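Local coordinates for protein arylmalonate decarboxylase (Bordetella bronchiseptica, PDB 3IXL) that catalyses the decarboxylation of 2-aryl-2-methylmalonates to 2-arylpropionates, taking up a proton and releasing carbon dioxide, at residues V55-H58 and A59-L62; A87-T90 and V91-E95; V162-A165 and T166-L170; I197-V200 and E201-G205; R26-P29 and D30-F33. The protein carries 2 engineered substitutions. All coordinates share one frame; numbering follows the deposited sequence.

Contact 1 (V55-H58 and A59-L62); sequences VVDH and ARRL
V55 starts the first turn of helix 55-64, a helix packed against the parallel sheet that holds strands 33-37, 8-13 and 67-72. Its carbonyl O accepts from A59 N at 2.9 Å, the usual i to i+4 bond. The V55 side chain turns away from this turn. It meets I12 of strand 8-13, L38 and M93 of helix 83-97. V56 comes next. Its O accepts from R60 N, and its side chain lies alongside that of R60, pointing the same way. V56 CG1 is anti to the backbone N (chi1 166°) and comes within 4.1 Å of R60 NE. This is a loose touch along an extended arginine chain; both side chains also border A96 of helix 83-97. D57 O accepts from R61 N at 3.0 Å. The D57 carboxylate also lies near R60, with OD1 and NE 4.8 Å apart. That is too far for a salt bridge, though the opposite charges probably attract weakly. H58 closes the segment, and its O takes the N-H of L62. The imidazole and the R61 guanidinium both reach S36 of strand 33-37: H58 ND1 and R61 NH1 each hydrogen-bond to S36 OG. The helix is thus tied to a strand of the sheet by polar bonds as well as by apolar packing. L62 rests on I34 and I12, and its CG sits 3.4 Å from H58 O.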
loop_
_atom_site.group_PDB
_atom_site.type_symbol
_atom_site.label_atom_id
_atom_site.label_comp_id
_atom_site.label_asym_id
_atom_site.label_seq_id
_atom_site.Cartn_x
_atom_site.Cartn_y
_atom_site.Cartn_z
ATOM N N VAL A 55 2.192 -13.676 -9.722
ATOM C CA VAL A 55 1.059 -12.869 -9.287
ATOM C C VAL A 55 -0.253 -13.318 -9.933
ATOM O O VAL A 55 -1.254 -13.503 -9.242
ATOM C CB VAL A 55 1.322 -11.364 -9.494
ATOM C CG1 VAL A 55 0.028 -10.553 -9.322
ATOM C CG2 VAL A 55 2.391 -10.893 -8.509
ATOM N N VAL A 56 -0.239 -13.527 -11.244
ATOM C CA VAL A 56 -1.457 -13.928 -11.951
ATOM C C VAL A 56 -2.024 -15.260 -11.427
ATOM O O VAL A 56 -3.235 -15.407 -11.258
ATOM C CB VAL A 56 -1.215 -13.973 -13.479
ATOM C CG1 VAL A 56 -2.333 -14.711 -14.201
ATOM C CG2 VAL A 56 -1.093 -12.556 -14.015
ATOM N N ASP A 57 -1.143 -16.212 -11.130
ATOM C CA ASP A 57 -1.580 -17.505 -10.606
ATOM C C ASP A 57 -2.203 -17.370 -9.225
ATOM O O ASP A 57 -3.175 -18.053 -8.911
ATOM C CB ASP A 57 -0.425 -18.509 -10.583
ATOM C CG ASP A 57 0.059 -18.869 -11.981
ATOM O OD1 ASP A 57 -0.776 -19.017 -12.904
ATOM O OD2 ASP A 57 1.287 -18.979 -12.162
ATOM N N HIS A 58 -1.652 -16.474 -8.403
ATOM C CA HIS A 58 -2.228 -16.222 -7.082
ATOM C C HIS A 58 -3.594 -15.542 -7.202
ATOM O O HIS A 58 -4.513 -15.850 -6.447
ATOM C CB HIS A 58 -1.278 -15.399 -6.208
ATOM C CG HIS A 58 -0.148 -16.201 -5.647
ATOM N ND1 HIS A 58 -0.262 -16.925 -4.480
ATOM C CD2 HIS A 58 1.108 -16.415 -6.104
ATOM C CE1 HIS A 58 0.880 -17.540 -4.234
ATOM N NE2 HIS A 58 1.728 -17.250 -5.204
ATOM N N ALA A 59 -3.725 -14.632 -8.170
ATOM C CA ALA A 59 -5.026 -14.018 -8.457
ATOM C C ALA A 59 -6.086 -15.081 -8.804
ATOM O O ALA A 59 -7.210 -15.032 -8.303
ATOM C CB ALA A 59 -4.897 -12.973 -9.571
ATOM N N ARG A 60 -5.712 -16.028 -9.663
ATOM C CA ARG A 60 -6.595 -17.117 -10.060
ATOM C C ARG A 60 -6.982 -17.993 -8.863
ATOM O O ARG A 60 -8.145 -18.397 -8.749
ATOM C CB ARG A 60 -5.936 -17.976 -11.134
ATOM C CG ARG A 60 -5.797 -17.328 -12.508
ATOM C CD ARG A 60 -5.179 -18.341 -13.481
ATOM N NE ARG A 60 -4.952 -17.810 -14.824
ATOM C CZ ARG A 60 -5.851 -17.827 -15.806
ATOM N NH1 ARG A 60 -7.061 -18.341 -15.608
ATOM N NH2 ARG A 60 -5.540 -17.321 -16.993
ATOM N N ARG A 61 -6.024 -18.275 -7.972
ATOM C CA ARG A 61 -6.344 -19.052 -6.769
ATOM C C ARG A 61 -7.414 -18.344 -5.950
ATOM O O ARG A 61 -8.406 -18.948 -5.536
ATOM C CB ARG A 61 -5.118 -19.316 -5.886
ATOM C CG ARG A 61 -5.505 -20.123 -4.644
ATOM C CD ARG A 61 -4.482 -20.092 -3.548
ATOM N NE ARG A 61 -5.041 -20.663 -2.317
ATOM C CZ ARG A 61 -4.593 -20.401 -1.091
ATOM N NH1 ARG A 61 -3.575 -19.561 -0.918
ATOM N NH2 ARG A 61 -5.171 -20.965 -0.030
ATOM N N LEU A 62 -7.214 -17.050 -5.721
ATOM C CA LEU A 62 -8.186 -16.275 -4.952
ATOM C C LEU A 62 -9.567 -16.232 -5.617
ATOM O O LEU A 62 -10.595 -16.287 -4.935
ATOM C CB LEU A 62 -7.649 -14.859 -4.681
ATOM C CG LEU A 62 -6.417 -14.821 -3.763
ATOM C CD1 LEU A 62 -5.667 -13.512 -3.945
ATOM C CD2 LEU A 62 -6.787 -15.033 -2.299
#

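Contact 2 (A87-T90 and V91-E95); sequences AALT and VAMRE
The four carbonyls of A87-T90 each accept an N-H four residues on, from V91, A92, M93 and R94, in regular alpha-helical geometry. The bonds are even in length: V91 N lies 3.0 Å from A87 O, and M93 N lies 2.9 Å from L89 O. This is the middle of helix 83-97. One face of it covers the parallel sheet, and another meets helix 55-64. L89 and M93 carry the apolar contact on the buried face. L89 CG lies 4.2 Å from M93 SD. M93 has CG anti to its carbonyl carbon (chi1 -67°), which lays the chain back over the preceding turn. There CG is 3.2 Å from L89 O. A bend at the last torsion then turns CE away from L89. Beyond the pair, L89 meets L72, while M93 meets V70 and C101. On the outer side, V91 CG2 stands 3.4 Å from A87 O. The A92 methyl, 3.5 Å from A88 O, borders V56 of helix 55-64. T90 turns its hydroxyl back along the helix, where OG1 hydrogen-bonds to N86 O. The T90 side chain also touches T103 of strand 101-103. The T90 hydroxyl is thus satisfied by its own helix, while L89 and M93 present apolar groups to the sheet.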
loop_
_atom_site.group_PDB
_atom_site.type_symbol
_atom_site.label_atom_id
_atom_site.label_comp_id
_atom_site.label_asym_id
_atom_site.label_seq_id
_atom_site.Cartn_x
_atom_site.Cartn_y
_atom_site.Cartn_z
ATOM N N ALA A 87 -0.308 -0.754 -14.423
ATOM C CA ALA A 87 -1.570 -0.861 -15.154
ATOM C C ALA A 87 -1.685 -2.200 -15.895
ATOM O O ALA A 87 -2.743 -2.836 -15.859
ATOM C CB ALA A 87 -1.711 0.308 -16.129
ATOM N N ALA A 88 -0.601 -2.626 -16.551
ATOM C CA ALA A 88 -0.615 -3.859 -17.345
ATOM C C ALA A 88 -0.783 -5.094 -16.471
ATOM O O ALA A 88 -1.483 -6.043 -16.837
ATOM C CB ALA A 88 0.643 -3.975 -18.188
ATOM N N LEU A 89 -0.131 -5.080 -15.314
ATOM C CA LEU A 89 -0.269 -6.173 -14.361
ATOM C C LEU A 89 -1.708 -6.272 -13.859
ATOM O O LEU A 89 -2.251 -7.377 -13.751
ATOM C CB LEU A 89 0.706 -5.995 -13.192
ATOM C CG LEU A 89 0.688 -7.106 -12.142
ATOM C CD1 LEU A 89 1.048 -8.449 -12.758
ATOM C CD2 LEU A 89 1.647 -6.763 -11.010
ATOM N N THR A 90 -2.326 -5.129 -13.569
ATOM C CA THR A 90 -3.725 -5.105 -13.148
ATOM C C THR A 90 -4.632 -5.727 -14.206
ATOM O O THR A 90 -5.501 -6.541 -13.885
ATOM C CB THR A 90 -4.189 -3.677 -12.833
ATOM O OG1 THR A 90 -3.312 -3.108 -11.847
ATOM C CG2 THR A 90 -5.623 -3.679 -12.289
ATOM N N VAL A 91 -4.416 -5.346 -15.464
ATOM C CA VAL A 91 -5.207 -5.869 -16.571
ATOM C C VAL A 91 -5.013 -7.375 -16.715
ATOM O O VAL A 91 -5.986 -8.102 -16.949
ATOM C CB VAL A 91 -4.878 -5.136 -17.899
ATOM C CG1 VAL A 91 -5.469 -5.886 -19.102
ATOM C CG2 VAL A 91 -5.401 -3.721 -17.850
ATOM N N ALA A 92 -3.773 -7.844 -16.578
ATOM C CA ALA A 92 -3.485 -9.279 -16.655
ATOM C C ALA A 92 -4.206 -10.052 -15.558
ATOM O O ALA A 92 -4.752 -11.126 -15.806
ATOM C CB ALA A 92 -1.990 -9.544 -16.605
ATOM N N MET A 93 -4.199 -9.510 -14.339
ATOM C CA MET A 93 -4.937 -10.113 -13.225
ATOM C C MET A 93 -6.427 -10.176 -13.535
ATOM O O MET A 93 -7.074 -11.195 -13.304
ATOM C CB MET A 93 -4.709 -9.321 -11.935
ATOM C CG MET A 93 -3.286 -9.380 -11.413
ATOM S SD MET A 93 -2.938 -8.102 -10.169
ATOM C CE MET A 93 -3.981 -8.647 -8.837
ATOM N N ARG A 94 -6.970 -9.089 -14.067
ATOM C CA ARG A 94 -8.393 -9.041 -14.381
ATOM C C ARG A 94 -8.759 -10.050 -15.472
ATOM O O ARG A 94 -9.764 -10.753 -15.365
ATOM C CB ARG A 94 -8.820 -7.623 -14.771
ATOM C CG ARG A 94 -10.302 -7.519 -15.016
ATOM C CD ARG A 94 -10.938 -6.315 -14.350
ATOM N NE ARG A 94 -10.859 -5.100 -15.145
ATOM C CZ ARG A 94 -11.909 -4.420 -15.614
ATOM N NH1 ARG A 94 -13.154 -4.818 -15.386
ATOM N NH2 ARG A 94 -11.703 -3.330 -16.324
ATOM N N GLU A 95 -7.935 -10.136 -16.512
ATOM C CA GLU A 95 -8.213 -11.075 -17.608
ATOM C C GLU A 95 -8.094 -12.529 -17.157
ATOM O O GLU A 95 -8.764 -13.408 -17.708
ATOM C CB GLU A 95 -7.339 -10.767 -18.837
ATOM C CG GLU A 95 -7.716 -9.444 -19.520
ATOM C CD GLU A 95 -6.983 -9.176 -20.845
ATOM O OE1 GLU A 95 -6.431 -10.127 -21.436
ATOM O OE2 GLU A 95 -6.988 -8.008 -21.302
#

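Contact 3 (V162-A165 and T166-L170)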
loop_
_atom_site.group_PDB
_atom_site.type_symbol
_atom_site.label_atom_id
_atom_site.label_comp_id
_atom_site.label_asym_id
_atom_site.label_seq_id
_atom_site.Cartn_x
_atom_site.Cartn_y
_atom_site.Cartn_z
ATOM N N VAL A 162 9.414 -2.335 13.145
ATOM C CA VAL A 162 9.576 -0.897 13.336
ATOM C C VAL A 162 8.402 -0.378 14.178
ATOM O O VAL A 162 7.234 -0.617 13.850
ATOM C CB VAL A 162 9.648 -0.158 11.981
ATOM C CG1 VAL A 162 9.841 1.340 12.174
ATOM C CG2 VAL A 162 10.799 -0.707 11.125
ATOM N N ASP A 163 8.723 0.340 15.251
ATOM C CA ASP A 163 7.715 0.828 16.191
ATOM C C ASP A 163 7.022 2.113 15.735
ATOM O O ASP A 163 7.529 2.859 14.890
ATOM C CB ASP A 163 8.377 1.083 17.538
ATOM C CG ASP A 163 9.353 2.224 17.472
ATOM O OD1 ASP A 163 8.994 3.343 17.887
ATOM O OD2 ASP A 163 10.463 2.004 16.944
ATOM N N THR A 164 5.880 2.385 16.358
ATOM C CA THR A 164 5.064 3.538 16.018
ATOM C C THR A 164 5.812 4.860 16.105
ATOM O O THR A 164 5.708 5.695 15.211
ATOM C CB THR A 164 3.811 3.583 16.914
ATOM O OG1 THR A 164 3.038 2.402 16.683
ATOM C CG2 THR A 164 2.965 4.839 16.665
ATOM N N ALA A 165 6.548 5.068 17.196
ATOM C CA ALA A 165 7.220 6.356 17.384
ATOM C C ALA A 165 8.302 6.622 16.336
ATOM O O ALA A 165 8.496 7.760 15.914
ATOM C CB ALA A 165 7.793 6.459 18.795
ATOM N N THR A 166 8.988 5.563 15.912
ATOM C CA THR A 166 9.961 5.674 14.834
ATOM C C THR A 166 9.267 6.108 13.540
ATOM O O THR A 166 9.784 6.936 12.795
ATOM C CB THR A 166 10.696 4.338 14.630
ATOM O OG1 THR A 166 11.484 4.058 15.798
ATOM C CG2 THR A 166 11.611 4.377 13.399
ATOM N N LEU A 167 8.086 5.551 13.283
ATOM C CA LEU A 167 7.348 5.903 12.072
ATOM C C LEU A 167 6.796 7.330 12.120
ATOM O O LEU A 167 6.823 8.044 11.116
ATOM C CB LEU A 167 6.214 4.900 11.829
ATOM C CG LEU A 167 6.673 3.471 11.538
ATOM C CD1 LEU A 167 5.505 2.508 11.588
ATOM C CD2 LEU A 167 7.402 3.408 10.186
ATOM N N VAL A 168 6.321 7.755 13.291
ATOM C CA VAL A 168 5.873 9.137 13.444
ATOM C C VAL A 168 7.035 10.095 13.151
ATOM O O VAL A 168 6.889 11.077 12.424
ATOM C CB VAL A 168 5.300 9.416 14.865
ATOM C CG1 VAL A 168 5.084 10.924 15.095
ATOM C CG2 VAL A 168 4.000 8.638 15.082
ATOM N N ASP A 169 8.187 9.802 13.742
ATOM C CA ASP A 169 9.368 10.633 13.546
ATOM C C ASP A 169 9.830 10.653 12.084
ATOM O O ASP A 169 10.237 11.699 11.571
ATOM C CB ASP A 169 10.497 10.146 14.444
ATOM C CG ASP A 169 11.777 10.882 14.194
ATOM O OD1 ASP A 169 11.852 12.067 14.586
ATOM O OD2 ASP A 169 12.692 10.279 13.594
ATOM N N LEU A 170 9.774 9.500 11.415
ATOM C CA LEU A 170 10.134 9.427 9.998
ATOM C C LEU A 170 9.265 10.352 9.142
ATOM O O LEU A 170 9.763 11.066 8.270
ATOM C CB LEU A 170 9.988 7.989 9.516
ATOM C CG LEU A 170 10.461 7.680 8.094
ATOM C CD1 LEU A 170 11.986 7.755 7.985
ATOM C CD2 LEU A 170 9.956 6.296 7.676
#
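D163 is the N-cap residue of helix 164-176 and grips T166 twice. Three kinds of interaction join the two segments. The first is the cap. D163 OD1 accepts from T166 N at 3.0 Å, the donor standing above the carboxylate plane. D163 OD2 accepts from T166 OG1 at 2.6 Å, on the syn side. D163 CG sits between its own N and carbonyl carbon (chi1 67°), which folds the carboxylate back over the first turn. One carboxylate thus holds both the backbone and the hydroxyl of T166, and its rotation is fixed by the pair of bonds. The negative charge at this helix end is probably favoured by the helix dipole. The second kind is the backbone series. L167 N bonds to D163 O at 3.2 Å, V168 N to T164 O at 2.9 Å, and D169 N to A165 O. The third kind is apolar. V162 precedes the cap and points toward the helix. Its CG1 branch reaches T166 CG2, the two side chains crossing at about a right angle, and also meets L167. V162 also touches L151 and I153. T164 and V168 both pack on A196, where helix 196-204 begins. The polar end of D169 instead forms a salt bridge with R173 along the same helix. Among the valine contacts, V162 CG1 lies 3.8 Å from L167 CD2.

Contact 4 (I197-V200 and E201-G205)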
loop_
_atom_site.group_PDB
_atom_site.type_symbol
_atom_site.label_atom_id
_atom_site.label_comp_id
_atom_site.label_asym_id
_atom_site.label_seq_id
_atom_site.Cartn_x
_atom_site.Cartn_y
_atom_site.Cartn_z
ATOM N N ILE A 197 -0.375 7.033 12.013
ATOM C CA ILE A 197 -1.103 7.926 11.106
ATOM C C ILE A 197 -1.849 9.072 11.818
ATOM O O ILE A 197 -1.605 10.233 11.496
ATOM C CB ILE A 197 -2.061 7.151 10.159
ATOM C CG1 ILE A 197 -1.271 6.199 9.254
ATOM C CG2 ILE A 197 -2.901 8.125 9.318
ATOM C CD1 ILE A 197 -2.154 5.112 8.635
ATOM N N PRO A 198 -2.759 8.761 12.770
ATOM C CA PRO A 198 -3.474 9.884 13.397
ATOM C C PRO A 198 -2.554 10.833 14.156
ATOM O O PRO A 198 -2.857 12.014 14.258
ATOM C CB PRO A 198 -4.461 9.198 14.358
ATOM C CG PRO A 198 -3.891 7.836 14.594
ATOM C CD PRO A 198 -3.216 7.458 13.295
ATOM N N GLU A 199 -1.448 10.325 14.686
ATOM C CA GLU A 199 -0.518 11.178 15.426
ATOM C C GLU A 199 0.196 12.145 14.481
ATOM O O GLU A 199 0.324 13.338 14.770
ATOM C CB GLU A 199 0.477 10.312 16.196
ATOM C CG GLU A 199 1.570 11.063 16.971
ATOM C CD GLU A 199 1.063 11.988 18.065
ATOM O OE1 GLU A 199 1.899 12.751 18.586
ATOM O OE2 GLU A 199 -0.139 11.966 18.407
ATOM N N VAL A 200 0.643 11.650 13.331
ATOM C CA VAL A 200 1.266 12.522 12.340
ATOM C C VAL A 200 0.287 13.575 11.832
ATOM O O VAL A 200 0.639 14.755 11.741
ATOM C CB VAL A 200 1.831 11.724 11.140
ATOM C CG1 VAL A 200 2.384 12.653 10.082
ATOM C CG2 VAL A 200 2.925 10.768 11.593
ATOM N N GLU A 201 -0.935 13.155 11.507
ATOM C CA GLU A 201 -1.952 14.093 11.015
ATOM C C GLU A 201 -2.288 15.169 12.054
ATOM O O GLU A 201 -2.450 16.343 11.699
ATOM C CB GLU A 201 -3.209 13.344 10.550
ATOM C CG GLU A 201 -2.958 12.523 9.275
ATOM C CD GLU A 201 -4.199 11.874 8.688
ATOM O OE1 GLU A 201 -5.230 11.773 9.389
ATOM O OE2 GLU A 201 -4.117 11.447 7.515
ATOM N N ARG A 202 -2.373 14.762 13.325
ATOM C CA ARG A 202 -2.619 15.685 14.441
ATOM C C ARG A 202 -1.506 16.729 14.536
ATOM O O ARG A 202 -1.767 17.935 14.647
ATOM C CB ARG A 202 -2.698 14.900 15.757
ATOM C CG ARG A 202 -2.988 15.755 16.998
ATOM C CD ARG A 202 -2.714 14.967 18.296
ATOM N NE ARG A 202 -1.294 14.742 18.574
ATOM C CZ ARG A 202 -0.483 15.632 19.137
ATOM N NH1 ARG A 202 -0.939 16.831 19.476
ATOM N NH2 ARG A 202 0.788 15.325 19.353
ATOM N N ARG A 203 -0.266 16.262 14.513
ATOM C CA ARG A 203 0.880 17.149 14.721
ATOM C C ARG A 203 1.155 18.085 13.556
ATOM O O ARG A 203 1.548 19.238 13.766
ATOM C CB ARG A 203 2.131 16.338 15.038
ATOM C CG ARG A 203 2.125 15.716 16.423
ATOM C CD ARG A 203 3.417 14.976 16.705
ATOM N NE ARG A 203 4.598 15.804 16.455
ATOM C CZ ARG A 203 5.853 15.369 16.537
ATOM N NH1 ARG A 203 6.108 14.107 16.868
ATOM N NH2 ARG A 203 6.858 16.199 16.284
ATOM N N LEU A 204 0.951 17.607 12.331
ATOM C CA LEU A 204 1.339 18.372 11.156
ATOM C C LEU A 204 0.202 19.071 10.433
ATOM O O LEU A 204 0.439 20.039 9.708
ATOM C CB LEU A 204 2.120 17.491 10.176
ATOM C CG LEU A 204 3.367 16.801 10.727
ATOM C CD1 LEU A 204 4.041 15.973 9.652
ATOM C CD2 LEU A 204 4.343 17.829 11.304
ATOM N N GLY A 205 -1.022 18.572 10.595
ATOM C CA GLY A 205 -2.179 19.166 9.931
ATOM C C GLY A 205 -2.232 18.891 8.437
ATOM O O GLY A 205 -2.897 19.610 7.684
HETATM O O HOH W 1 4.576 12.406 18.498
#
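E199 OE1 takes two polar bonds, from R202 and from a water that leads to R203. E199, R202 and R203 lie on helix 196-204, the crossover helix of the beta-alpha-beta unit between strands 183-187 and 208-210. R202 NH2 donates to E199 OE1 at 2.9 Å, nearly straight at 177°. R202 NE donates to E199 OE2 at 3.0 Å. The guanidinium therefore grips the carboxylate side-on, as a two-nitrogen salt bridge. Both oxygens lie close to the guanidinium plane, but the two flat groups are turned 35° apart. NH2 comes to OE1 on the syn side, while NE meets OE2 from above the carboxylate plane. E199 reaches R202 because its chain bends at the second torsion (chi2 62°). Water 1 donates to E199 OE1 at 2.7 Å and accepts from R203 NH1 at 2.8 Å. R203 has no direct salt bridge to E199, though its CD passes 3.3 Å from E199 OE1. R202, and R203 more distantly, probably stabilise the negative charge of E199. E201 lies alongside I197, but its carboxylate is taken elsewhere: OE2 by V208 N and OE1 by R235 N. The first of these ties the helix to strand 208-210. On the buried side V200 packs on I184 and V208. The helix ends at L204, and G205 follows with positive phi. Four residues apart, V200 CG1 and L204 CD1 meet at 3.7 Å.

Contact 5 (R26-P29 and D30-F33); sequences RLYP and DLPF
This is a turn contact near the protein surface, where the chain leaves helix 23-27 and heads into strand 33-37. Y28 is the first residue to depart from helical geometry. Its carbonyl O receives L31 N at 3.1 Å, with the donor well above the carbonyl plane. Water 2 lies 2.7 Å from the same Y28 O and 2.8 Å from L31 O. It is placed to bridge the two carbonyls, but other acceptors compete for its protons, so both bonds need not form at once. Y28 to L31 form a type I beta turn, with P29 and D30 at its two corners. The turn joins the helix to an outermost strand of a parallel four-stranded sheet. It brings the side chains of Y28 and L31 side by side, pointing the same way. L31 CD1 approaches Y28 CD2 at 3.8 Å and also touches Y28 CB. With CG anti to the carbonyl carbon (chi1 -62°), the Y28 ring leaves the turn toward the interior. Both side chains meet V220 of helix 211-222, and Y28 also meets F216 and F237. F33 then comes back toward the turn. Its CE1 lies 4.0 Å from Y28 CB, and its ring edge faces Y28 O, which lies near the ring plane. The F33 ring also makes an edge-to-face contact with F216 and touches I9 and M11 of strand 8-13. P32 has a backbone hydrogen bond with I9.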
loop_
_atom_site.group_PDB
_atom_site.type_symbol
_atom_site.label_atom_id
_atom_site.label_comp_id
_atom_site.label_asym_id
_atom_site.label_seq_id
_atom_site.Cartn_x
_atom_site.Cartn_y
_atom_site.Cartn_z
ATOM N N ARG A 26 -8.380 -4.607 12.284
ATOM C CA ARG A 26 -8.570 -3.365 13.014
ATOM C C ARG A 26 -9.410 -2.367 12.216
ATOM O O ARG A 26 -10.356 -1.781 12.732
ATOM C CB ARG A 26 -7.200 -2.792 13.374
ATOM C CG ARG A 26 -6.451 -3.655 14.404
ATOM C CD ARG A 26 -4.988 -3.259 14.569
ATOM N NE ARG A 26 -4.843 -1.986 15.265
ATOM C CZ ARG A 26 -3.699 -1.310 15.378
ATOM N NH1 ARG A 26 -2.583 -1.773 14.817
ATOM N NH2 ARG A 26 -3.679 -0.160 16.039
ATOM N N LEU A 27 -9.094 -2.216 10.937
ATOM C CA LEU A 27 -9.818 -1.274 10.086
ATOM C C LEU A 27 -11.242 -1.713 9.779
ATOM O O LEU A 27 -12.182 -0.919 9.854
ATOM C CB LEU A 27 -9.078 -1.077 8.762
ATOM C CG LEU A 27 -7.733 -0.362 8.816
ATOM C CD1 LEU A 27 -7.013 -0.530 7.487
ATOM C CD2 LEU A 27 -7.944 1.099 9.134
ATOM N N TYR A 28 -11.375 -2.982 9.400
ATOM C CA TYR A 28 -12.628 -3.535 8.908
ATOM C C TYR A 28 -12.903 -4.864 9.601
ATOM O O TYR A 28 -12.886 -5.912 8.952
ATOM C CB TYR A 28 -12.544 -3.737 7.389
ATOM C CG TYR A 28 -12.345 -2.461 6.591
ATOM C CD1 TYR A 28 -11.094 -2.126 6.085
ATOM C CD2 TYR A 28 -13.420 -1.608 6.321
ATOM C CE1 TYR A 28 -10.903 -0.965 5.341
ATOM C CE2 TYR A 28 -13.248 -0.443 5.580
ATOM C CZ TYR A 28 -11.986 -0.134 5.082
ATOM O OH TYR A 28 -11.780 1.020 4.351
ATOM N N PRO A 29 -13.177 -4.829 10.923
ATOM C CA PRO A 29 -13.297 -6.070 11.689
ATOM C C PRO A 29 -14.426 -6.977 11.225
ATOM O O PRO A 29 -14.363 -8.184 11.463
ATOM C CB PRO A 29 -13.586 -5.592 13.119
ATOM C CG PRO A 29 -13.997 -4.185 12.997
ATOM C CD PRO A 29 -13.351 -3.634 11.771
ATOM N N ASP A 30 -15.430 -6.414 10.561
ATOM C CA ASP A 30 -16.576 -7.221 10.129
ATOM C C ASP A 30 -16.561 -7.602 8.648
ATOM O O ASP A 30 -17.552 -8.100 8.117
ATOM C CB ASP A 30 -17.877 -6.560 10.565
ATOM C CG ASP A 30 -17.987 -6.446 12.090
ATOM O OD1 ASP A 30 -17.321 -7.230 12.816
ATOM O OD2 ASP A 30 -18.740 -5.574 12.559
ATOM N N LEU A 31 -15.422 -7.394 7.989
ATOM C CA LEU A 31 -15.250 -7.827 6.604
ATOM C C LEU A 31 -14.325 -9.038 6.513
ATOM O O LEU A 31 -13.333 -9.104 7.236
ATOM C CB LEU A 31 -14.703 -6.691 5.738
ATOM C CG LEU A 31 -15.570 -5.449 5.563
ATOM C CD1 LEU A 31 -14.937 -4.577 4.489
ATOM C CD2 LEU A 31 -17.007 -5.779 5.187
ATOM N N PRO A 32 -14.665 -10.013 5.645
ATOM C CA PRO A 32 -13.799 -11.175 5.423
ATOM C C PRO A 32 -12.707 -10.913 4.385
ATOM O O PRO A 32 -12.978 -10.432 3.273
ATOM C CB PRO A 32 -14.769 -12.236 4.910
ATOM C CG PRO A 32 -15.826 -11.439 4.176
ATOM C CD PRO A 32 -15.923 -10.103 4.878
ATOM N N PHE A 33 -11.482 -11.235 4.758
ATOM C CA PHE A 33 -10.341 -11.150 3.854
ATOM C C PHE A 33 -9.686 -12.508 3.748
ATOM O O PHE A 33 -9.589 -13.221 4.744
ATOM C CB PHE A 33 -9.314 -10.140 4.378
ATOM C CG PHE A 33 -9.836 -8.740 4.454
ATOM C CD1 PHE A 33 -10.371 -8.250 5.648
ATOM C CD2 PHE A 33 -9.805 -7.898 3.346
ATOM C CE1 PHE A 33 -10.874 -6.957 5.732
ATOM C CE2 PHE A 33 -10.307 -6.596 3.425
ATOM C CZ PHE A 33 -10.848 -6.128 4.610
HETATM O O HOH W 2 -11.414 -8.210 9.034
#

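The contacts fall into two touching pairs and one that stands apart. Contacts 1 and 2 have centres 11 Å apart and pack two neighbouring helices together: V55 CG1 lies 3.9 Å from M93 SD. Contacts 3 and 4, 12 Å apart by centres, do the same on the other side of the chain's centre, where V168 CG2 lies 3.9 Å from E199 CG. Contact 5 touches neither pair. Its nearest atoms are about 7 Å from contacts 1, 3 and 4. None of the five lines the phenylacetic acid pocket. The closest side chain is V162 of contact 3, about 11 Å from the ligand; V55 and L89 are about 12 Å away.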